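PDB 3BBL: regulatory protein of LacI family from Chloroflexus aggregans, which probably regulates transcription as a LacI-family DNA-binding protein, its periplasmic-binding-protein-like core likely sensing a small-molecule effector. Local coordinates for residues R79-F82 with L83-K87; A246-K249 with C250-L254. All blocks are in the same frame, centred on the assembly; numbering follows the deposited sequence.

Contact 1: residues R79-F82 with L83-K87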
ATOM      1  N   ARG A  79       8.446   8.978  22.840  1.00 40.49           N
ATOM      2  CA  ARG A  79       8.074   7.598  23.131  1.00 39.44           C
ATOM      3  C   ARG A  79       9.295   6.793  23.578  1.00 39.27           C
ATOM      4  O   ARG A  79       9.209   5.972  24.488  1.00 38.52           O
ATOM      5  CB  ARG A  79       7.455   6.940  21.895  1.00 38.28           C
ATOM      6  CG  ARG A  79       6.150   7.566  21.414  1.00 36.65           C
ATOM      7  CD  ARG A  79       5.778   7.024  20.045  1.00 35.20           C
ATOM      8  NE  ARG A  79       6.843   7.280  19.073  1.00 35.92           N
ATOM      9  CZ  ARG A  79       6.889   6.754  17.851  1.00 35.25           C
ATOM     10  NH1 ARG A  79       5.926   5.938  17.441  1.00 34.88           N
ATOM     11  NH2 ARG A  79       7.903   7.037  17.044  1.00 31.92           N
ATOM     12  N   VAL A  80      10.431   7.034  22.933  1.00 39.94           N
ATOM     13  CA  VAL A  80      11.668   6.332  23.266  1.00 41.05           C
ATOM     14  C   VAL A  80      12.170   6.765  24.639  1.00 43.59           C
ATOM     15  O   VAL A  80      12.656   5.952  25.428  1.00 43.91           O
ATOM     16  CB  VAL A  80      12.765   6.618  22.216  1.00 39.58           C
ATOM     17  CG1 VAL A  80      14.085   5.977  22.639  1.00 38.06           C
ATOM     18  CG2 VAL A  80      12.323   6.092  20.856  1.00 38.51           C
ATOM     19  N   GLN A  81      12.048   8.059  24.908  1.00 45.44           N
ATOM     20  CA  GLN A  81      12.473   8.644  26.171  1.00 47.65           C
ATOM     21  C   GLN A  81      11.667   8.002  27.300  1.00 46.98           C
ATOM     22  O   GLN A  81      12.219   7.519  28.291  1.00 45.90           O
ATOM     23  CB  GLN A  81      12.209  10.150  26.131  1.00 50.64           C
ATOM     24  CG  GLN A  81      13.157  11.007  26.937  1.00 55.55           C
ATOM     25  CD  GLN A  81      12.792  12.479  26.845  1.00 59.86           C
ATOM     26  OE1 GLN A  81      12.643  13.030  25.747  1.00 61.05           O
ATOM     27  NE2 GLN A  81      12.641  13.126  27.998  1.00 61.70           N
ATOM     28  N   PHE A  82      10.352   7.995  27.124  1.00 46.28           N
ATOM     29  CA  PHE A  82       9.440   7.426  28.104  1.00 46.47           C
ATOM     30  C   PHE A  82       9.727   5.962  28.420  1.00 46.21           C
ATOM     31  O   PHE A  82      10.007   5.615  29.565  1.00 47.70           O
ATOM     32  CB  PHE A  82       8.004   7.575  27.611  1.00 47.59           C
ATOM     33  CG  PHE A  82       6.989   6.923  28.499  1.00 49.72           C
ATOM     34  CD1 PHE A  82       6.781   7.383  29.797  1.00 50.19           C
ATOM     35  CD2 PHE A  82       6.240   5.845  28.041  1.00 49.24           C
ATOM     36  CE1 PHE A  82       5.840   6.778  30.626  1.00 50.08           C
ATOM     37  CE2 PHE A  82       5.299   5.231  28.860  1.00 51.09           C
ATOM     38  CZ  PHE A  82       5.098   5.699  30.157  1.00 51.10           C
ATOM     39  N   LEU A  83       9.659   5.104  27.408  1.00 45.54           N
ATOM     40  CA  LEU A  83       9.900   3.679  27.607  1.00 44.11           C
ATOM     41  C   LEU A  83      11.267   3.406  28.216  1.00 44.04           C
ATOM     42  O   LEU A  83      11.448   2.421  28.933  1.00 44.65           O
ATOM     43  CB  LEU A  83       9.751   2.924  26.280  1.00 41.89           C
ATOM     44  CG  LEU A  83       8.360   3.052  25.649  1.00 40.88           C
ATOM     45  CD1 LEU A  83       8.323   2.336  24.312  1.00 40.28           C
ATOM     46  CD2 LEU A  83       7.316   2.480  26.601  1.00 39.72           C
ATOM     47  N   LEU A  84      12.233   4.272  27.930  1.00 44.18           N
ATOM     48  CA  LEU A  84      13.573   4.100  28.483  1.00 45.68           C
ATOM     49  C   LEU A  84      13.531   4.347  29.985  1.00 46.27           C
ATOM     50  O   LEU A  84      14.141   3.613  30.763  1.00 45.38           O
ATOM     51  CB  LEU A  84      14.562   5.071  27.827  1.00 45.05           C
ATOM     52  CG  LEU A  84      15.137   4.642  26.478  1.00 44.17           C
ATOM     53  CD1 LEU A  84      15.962   5.768  25.902  1.00 44.80           C
ATOM     54  CD2 LEU A  84      15.979   3.390  26.655  1.00 42.37           C
ATOM     55  N   LYS A  85      12.805   5.386  30.382  1.00 47.81           N
ATOM     56  CA  LYS A  85      12.668   5.730  31.790  1.00 50.02           C
ATOM     57  C   LYS A  85      11.953   4.607  32.535  1.00 49.74           C
ATOM     58  O   LYS A  85      12.371   4.211  33.626  1.00 51.12           O
ATOM     59  CB  LYS A  85      11.884   7.036  31.940  1.00 51.29           C
ATOM     60  CG  LYS A  85      12.584   8.246  31.341  1.00 54.99           C
ATOM     61  CD  LYS A  85      11.653   9.455  31.265  1.00 58.56           C
ATOM     62  CE  LYS A  85      12.331  10.648  30.581  1.00 59.77           C
ATOM     63  NZ  LYS A  85      11.392  11.783  30.326  1.00 59.90           N
ATOM     64  N   GLN A  86      10.888   4.086  31.934  1.00 48.33           N
ATOM     65  CA  GLN A  86      10.103   3.014  32.534  1.00 46.69           C
ATOM     66  C   GLN A  86      10.801   1.658  32.492  1.00 45.84           C
ATOM     67  O   GLN A  86      10.265   0.667  32.986  1.00 45.54           O
ATOM     68  CB  GLN A  86       8.761   2.891  31.819  1.00 47.22           C
ATOM     69  CG  GLN A  86       8.007   4.196  31.673  1.00 50.38           C
ATOM     70  CD  GLN A  86       7.568   4.777  33.005  1.00 52.65           C
ATOM     71  OE1 GLN A  86       6.832   4.138  33.757  1.00 52.77           O
ATOM     72  NE2 GLN A  86       8.016   5.998  33.300  1.00 51.58           N
ATOM     73  N   LYS A  87      11.989   1.602  31.906  1.00 44.75           N
ATOM     74  CA  LYS A  87      12.702   0.333  31.811  1.00 45.02           C
ATOM     75  C   LYS A  87      11.821  -0.760  31.191  1.00 44.13           C
ATOM     76  O   LYS A  87      11.972  -1.937  31.517  1.00 44.19           O
ATOM     77  CB  LYS A  87      13.168  -0.127  33.197  1.00 46.99           C
ATOM     78  CG  LYS A  87      14.481   0.475  33.676  1.00 50.39           C
ATOM     79  CD  LYS A  87      14.414   1.989  33.819  1.00 52.35           C
ATOM     80  CE  LYS A  87      15.739   2.546  34.346  1.00 54.70           C
ATOM     81  NZ  LYS A  87      15.728   4.035  34.469  1.00 55.43           N
TER

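Contact 2: residues A246-K249 with C250-L254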
ATOM      1  N   ALA A 246      13.325  -6.469   8.291  1.00 31.00           N
ATOM      2  CA  ALA A 246      13.383  -5.560   9.419  1.00 30.53           C
ATOM      3  C   ALA A 246      12.272  -5.903  10.411  1.00 30.93           C
ATOM      4  O   ALA A 246      12.455  -5.815  11.624  1.00 29.09           O
ATOM      5  CB  ALA A 246      13.236  -4.121   8.938  1.00 29.71           C
ATOM      6  N   GLY A 247      11.120  -6.294   9.885  1.00 30.78           N
ATOM      7  CA  GLY A 247      10.006  -6.650  10.739  1.00 32.70           C
ATOM      8  C   GLY A 247      10.362  -7.877  11.549  1.00 33.98           C
ATOM      9  O   GLY A 247      10.177  -7.914  12.756  1.00 33.89           O
ATOM     10  N   ARG A 248      10.891  -8.884  10.870  1.00 34.75           N
ATOM     11  CA  ARG A 248      11.290 -10.124  11.511  1.00 35.64           C
ATOM     12  C   ARG A 248      12.349  -9.868  12.580  1.00 34.92           C
ATOM     13  O   ARG A 248      12.290 -10.438  13.664  1.00 33.64           O
ATOM     14  CB  ARG A 248      11.821 -11.103  10.454  1.00 37.49           C
ATOM     15  CG  ARG A 248      12.480 -12.354  11.023  1.00 41.98           C
ATOM     16  CD  ARG A 248      12.800 -13.375   9.942  1.00 45.43           C
ATOM     17  NE  ARG A 248      13.871 -12.951   9.039  1.00 48.87           N
ATOM     18  CZ  ARG A 248      15.153 -12.844   9.380  1.00 49.84           C
ATOM     19  NH1 ARG A 248      15.543 -13.128  10.620  1.00 48.82           N
ATOM     20  NH2 ARG A 248      16.049 -12.460   8.476  1.00 51.01           N
ATOM     21  N   LYS A 249      13.311  -9.004  12.271  1.00 34.18           N
ATOM     22  CA  LYS A 249      14.380  -8.687  13.208  1.00 34.76           C
ATOM     23  C   LYS A 249      13.881  -7.942  14.439  1.00 34.51           C
ATOM     24  O   LYS A 249      14.408  -8.117  15.532  1.00 34.63           O
ATOM     25  CB  LYS A 249      15.470  -7.859  12.517  1.00 36.74           C
ATOM     26  CG  LYS A 249      16.364  -8.646  11.562  1.00 40.01           C
ATOM     27  CD  LYS A 249      17.118  -9.749  12.293  1.00 42.72           C
ATOM     28  CE  LYS A 249      18.353 -10.208  11.518  1.00 45.76           C
ATOM     29  NZ  LYS A 249      18.036 -10.690  10.141  1.00 47.54           N
ATOM     30  N   CYS A 250      12.865  -7.106  14.269  1.00 33.59           N
ATOM     31  CA  CYS A 250      12.329  -6.369  15.399  1.00 33.54           C
ATOM     32  C   CYS A 250      11.711  -7.337  16.396  1.00 34.25           C
ATOM     33  O   CYS A 250      12.055  -7.330  17.581  1.00 33.05           O
ATOM     34  CB  CYS A 250      11.275  -5.359  14.942  1.00 32.94           C
ATOM     35  SG  CYS A 250      11.942  -3.835  14.275  1.00 31.63           S
ATOM     36  N   ILE A 251      10.795  -8.169  15.912  1.00 34.34           N
ATOM     37  CA  ILE A 251      10.125  -9.145  16.761  1.00 36.52           C
ATOM     38  C   ILE A 251      11.154 -10.047  17.435  1.00 37.74           C
ATOM     39  O   ILE A 251      11.125 -10.266  18.641  1.00 38.22           O
ATOM     40  CB  ILE A 251       9.156 -10.017  15.931  1.00 36.33           C
ATOM     41  CG1 ILE A 251       7.982  -9.166  15.438  1.00 37.15           C
ATOM     42  CG2 ILE A 251       8.657 -11.191  16.762  1.00 36.73           C
ATOM     43  CD1 ILE A 251       7.120  -8.594  16.551  1.00 36.75           C
ATOM     44  N   GLU A 252      12.076 -10.551  16.629  1.00 38.60           N
ATOM     45  CA  GLU A 252      13.126 -11.441  17.086  1.00 39.80           C
ATOM     46  C   GLU A 252      13.984 -10.844  18.195  1.00 39.71           C
ATOM     47  O   GLU A 252      14.365 -11.535  19.134  1.00 40.78           O
ATOM     48  CB  GLU A 252      13.994 -11.799  15.894  1.00 42.36           C
ATOM     49  CG  GLU A 252      14.949 -12.932  16.103  1.00 46.79           C
ATOM     50  CD  GLU A 252      15.586 -13.354  14.799  1.00 50.12           C
ATOM     51  OE1 GLU A 252      14.844 -13.759  13.874  1.00 49.98           O
ATOM     52  OE2 GLU A 252      16.828 -13.272  14.696  1.00 52.02           O
ATOM     53  N   LEU A 253      14.284  -9.557  18.086  1.00 38.52           N
ATOM     54  CA  LEU A 253      15.110  -8.883  19.079  1.00 37.41           C
ATOM     55  C   LEU A 253      14.321  -8.543  20.337  1.00 37.52           C
ATOM     56  O   LEU A 253      14.834  -8.649  21.446  1.00 37.30           O
ATOM     57  CB  LEU A 253      15.706  -7.606  18.479  1.00 35.92           C
ATOM     58  CG  LEU A 253      16.583  -6.737  19.383  1.00 36.05           C
ATOM     59  CD1 LEU A 253      17.745  -7.556  19.914  1.00 34.54           C
ATOM     60  CD2 LEU A 253      17.098  -5.537  18.593  1.00 35.59           C
ATOM     61  N   LEU A 254      13.071  -8.132  20.161  1.00 37.01           N
ATOM     62  CA  LEU A 254      12.230  -7.771  21.293  1.00 37.61           C
ATOM     63  C   LEU A 254      11.839  -9.000  22.105  1.00 38.84           C
ATOM     64  O   LEU A 254      11.792  -8.951  23.332  1.00 38.88           O
ATOM     65  CB  LEU A 254      10.972  -7.046  20.813  1.00 35.89           C
ATOM     66  CG  LEU A 254      10.028  -6.586  21.925  1.00 35.16           C
ATOM     67  CD1 LEU A 254      10.777  -5.662  22.882  1.00 34.61           C
ATOM     68  CD2 LEU A 254       8.831  -5.874  21.323  1.00 34.66           C
TER

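Contact 1: residues R79-F82 with L83-K87
Four i to i+4 backbone bonds carry Arg79-Phe82 into the last turn of helix 78-85, running from Leu83 N to Arg79 O (3.1 Å), Leu84 N to Val80 O, Lys85 N to Gln81 O and Gln86 N to Phe82 O (3.0 Å). The helix then ends in a Schellman motif: Lys87 takes a positive phi, 52°, and its N turns back to Leu84 O at 3.2 Å. Among the side chains, Phe82 and Gln86 do most. With CG anti to the backbone N (chi1 175°), the Phe82 ring stands out from the helix and leans toward its C-terminal end, where Gln86 CG comes over one face. This CG makes a CH-pi contact 3.7 Å from the Phe82 ring centroid, displaced toward the rim, while the Gln86 amide plane is tilted only 16° from that of the ring. At the same ring, Leu83 CD2 packs against Phe82 CD2 at 3.8 Å. One turn apart, Val80 and Leu84 run side by side, CG1 of Val80 meeting CD1 of Leu84 at 3.8 Å. Cutting Phe82 back to an alanine is likely to leave the Gln86 chain without the surface it lies on and to open a gap beside Leu83. In the beta-alpha-beta unit of strand 67-70, helix 78-85 and strand 90-93, Val80 and Leu83 face Leu70 and Phe90, whereas Phe82 turns to Tyr56 and Arg57 of helix 54-61.

Contact 2: residues A246-K249 with C250-L254
Arg248 and Glu252, one turn apart on helix 243-258, lie side by side and point the same way, joined by a salt bridge from Arg248 NH1 to Glu252 OE1 at 3.4 Å. The hydrogen bond within it is weak, bent to 136° at the hydrogen. Glu252 OE1 sits at the guanidinium edge, close to its plane, though the carboxylate itself is turned 35° from that plane. Arg248 reaches it through a bend at chi3 (69°), while the Glu252 chain stays extended beyond CG. Glu245 adds a second, weak and long ion pair to Arg248, and another of the same kind to Lys249.

Beneath the charges the backbone is regularly satisfied. Ala246 O accepts from Cys250 N at 3.0 Å, and Gly247 O accepts from Ile251 N at 3.2 Å in a nearly straight bond, with a weak further one from Cys250 N. Arg248 O takes Glu252 N at 3.0 Å and Lys249 O takes Leu253 N at 2.9 Å. Cys250 SG lies 3.3 Å from Ala246 O. Toward the sheet, Cys250 and Leu253 rest on Val91, and Ile251 on Ile7. The chemistry is thus two-sided: apolar groups seat the helix on the strands, while the weak geometry of the ion pairs suggests that they add modestly to a helix already held by its main-chain bonds.

Contacts 1 and 2 each join neighbouring turns of one helix, the two helices belonging to the same lobe, their centres about 19 Å and their nearest atoms about 8 Å apart. Strand 90-93 is common to both: helix 78-85 packs on it through Phe90, helix 243-258 through Val91 and Phe93. Contact 2 is more buried and nearer the centre of the chain in space, its helix also meeting helix 23-36; contact 1 is partly buried, with the C-terminal end of its helix exposed. The chemistry follows: residues 79-87 combine apolar and aromatic packing with a helix terminus, whereas residues 246-254 stay mid-helix, with a buried apolar side and an ion pair at the more exposed one.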